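Long-range contact in m3DLH protein (Halieaceae bacterium, PDB 7JKA), which is a dienelactone hydrolase family protein of the alpha/beta-hydrolase clan and probably hydrolyses ester-type bonds such as those of dienelactones: residues His25-Val29 with Leu77-Gly81. Residues are numbered along the deposited sequence; the frame is centred on the assembly and turned at random.
Sequences HTQFV and LHGDG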
loop_
_atom_site.group_PDB
_atom_site.type_symbol
_atom_site.label_atom_id
_atom_site.label_comp_id
_atom_site.label_asym_id
_atom_site.label_seq_id
_atom_site.Cartn_x
_atom_site.Cartn_y
_atom_site.Cartn_z
ATOM N N HIS A 25 -19.321 -7.123 5.526
ATOM C CA HIS A 25 -19.773 -6.304 6.643
ATOM C C HIS A 25 -19.992 -4.865 6.208
ATOM O O HIS A 25 -21.046 -4.263 6.431
ATOM C CB HIS A 25 -18.733 -6.301 7.780
ATOM C CG HIS A 25 -18.546 -7.614 8.485
ATOM N ND1 HIS A 25 -17.676 -7.754 9.547
ATOM C CD2 HIS A 25 -19.104 -8.832 8.296
ATOM C CE1 HIS A 25 -17.709 -9.000 9.985
ATOM N NE2 HIS A 25 -18.571 -9.675 9.246
ATOM N N THR A 26 -18.981 -4.302 5.570
ATOM C CA THR A 26 -18.853 -2.881 5.333
ATOM C C THR A 26 -18.936 -2.620 3.844
ATOM O O THR A 26 -18.453 -3.415 3.034
ATOM C CB THR A 26 -17.511 -2.396 5.895
ATOM O OG1 THR A 26 -17.479 -2.644 7.313
ATOM C CG2 THR A 26 -17.280 -0.918 5.616
ATOM N N GLN A 27 -19.539 -1.490 3.492
ATOM C CA GLN A 27 -19.601 -1.047 2.110
ATOM C C GLN A 27 -18.426 -0.114 1.842
ATOM O O GLN A 27 -18.276 0.896 2.532
ATOM C CB GLN A 27 -20.925 -0.331 1.859
ATOM C CG GLN A 27 -21.046 0.270 0.490
ATOM C CD GLN A 27 -21.014 -0.777 -0.590
ATOM O OE1 GLN A 27 -21.785 -1.739 -0.562
ATOM N NE2 GLN A 27 -20.114 -0.601 -1.553
ATOM N N PHE A 28 -17.595 -0.455 0.848
ATOM C CA PHE A 28 -16.411 0.315 0.501
ATOM C C PHE A 28 -16.588 0.973 -0.860
ATOM O O PHE A 28 -17.328 0.477 -1.717
ATOM C CB PHE A 28 -15.153 -0.575 0.451
ATOM C CG PHE A 28 -14.814 -1.211 1.762
ATOM C CD1 PHE A 28 -14.200 -0.469 2.769
ATOM C CD2 PHE A 28 -15.094 -2.546 1.996
ATOM C CE1 PHE A 28 -13.908 -1.045 3.999
ATOM C CE2 PHE A 28 -14.804 -3.134 3.239
ATOM C CZ PHE A 28 -14.194 -2.383 4.231
ATOM N N VAL A 29 -15.907 2.099 -1.043
ATOM C CA VAL A 29 -15.976 2.866 -2.283
ATOM C C VAL A 29 -14.547 3.208 -2.662
ATOM O O VAL A 29 -13.924 4.062 -2.020
ATOM C CB VAL A 29 -16.827 4.129 -2.137
ATOM C CG1 VAL A 29 -16.983 4.790 -3.493
ATOM C CG2 VAL A 29 -18.201 3.784 -1.532
ATOM N N LEU A 77 -10.165 2.529 3.150
ATOM C CA LEU A 77 -9.799 1.853 4.390
ATOM C C LEU A 77 -10.930 1.781 5.399
ATOM O O LEU A 77 -10.850 0.971 6.334
ATOM C CB LEU A 77 -8.630 2.564 5.075
ATOM C CG LEU A 77 -7.284 2.520 4.351
ATOM C CD1 LEU A 77 -6.276 3.353 5.132
ATOM C CD2 LEU A 77 -6.808 1.063 4.196
ATOM N N HIS A 78 -11.952 2.627 5.275
ATOM C CA HIS A 78 -12.865 2.865 6.389
ATOM C C HIS A 78 -14.307 2.528 6.095
ATOM O O HIS A 78 -15.072 2.252 7.036
ATOM C CB HIS A 78 -12.797 4.333 6.819
ATOM C CG HIS A 78 -11.408 4.776 7.129
ATOM N ND1 HIS A 78 -10.570 4.052 7.952
ATOM C CD2 HIS A 78 -10.695 5.848 6.710
ATOM C CE1 HIS A 78 -9.401 4.663 8.032
ATOM N NE2 HIS A 78 -9.456 5.763 7.299
ATOM N N GLY A 79 -14.697 2.558 4.846
ATOM C CA GLY A 79 -16.057 2.314 4.430
ATOM C C GLY A 79 -16.709 3.592 3.946
ATOM O O GLY A 79 -16.463 4.685 4.471
ATOM N N ASP A 80 -17.579 3.445 2.949
ATOM C CA ASP A 80 -18.349 4.544 2.369
ATOM C C ASP A 80 -17.449 5.687 1.917
ATOM O O ASP A 80 -17.890 6.843 1.865
ATOM C CB ASP A 80 -19.403 5.044 3.359
ATOM C CG ASP A 80 -20.446 3.988 3.672
ATOM O OD1 ASP A 80 -20.894 3.301 2.735
ATOM O OD2 ASP A 80 -20.831 3.881 4.851
ATOM N N GLY A 81 -16.192 5.374 1.610
ATOM C CA GLY A 81 -15.255 6.394 1.170
ATOM C C GLY A 81 -14.881 7.393 2.239
ATOM O O GLY A 81 -14.382 8.474 1.919
HETATM O O HOH W 1 -20.771 0.466 5.151
#
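Asp80 N donates to Gln27 O over 2.7 Å. The Asp80 side chain folds back beside its own backbone N (chi1 -64°), which brings OD1 within 3.7 Å of Gln27 CB. The two side chains cross at about a right angle. Asp80 OD2 is in a salt bridge with Arg82, and also takes a weak bond from a water that accepts from Gln27 N. Gln27 bends at chi2 (63°), and its NE2 makes a bent hydrogen bond (134°) to Phe28 O at 3.0 Å, tilted from the carbonyl plane. A glycine in place of Gln27 would probably leave Asp80 OD1 without its aliphatic neighbour and Phe28 O without the amide donor. Thr26 CG2 lies over one face of the Phe28 ring, offset toward the rim, and also meets Gly79 CA at 3.7 Å. Phe28 CD1 approaches Gly79 N obliquely. Val29 CG2 packs on Asp80 CA at 4.0 Å. Asp76 OD2 accepts from both Val29 N and Gly81 N, tying the segments together. The contact joins the start of strand 27-35 to the loop after strand 71-74, its antiparallel neighbour. Strand 14-22 flanks Gln27 and Val29, while Leu107 of helix 101-116 packs against Phe28 and Leu77.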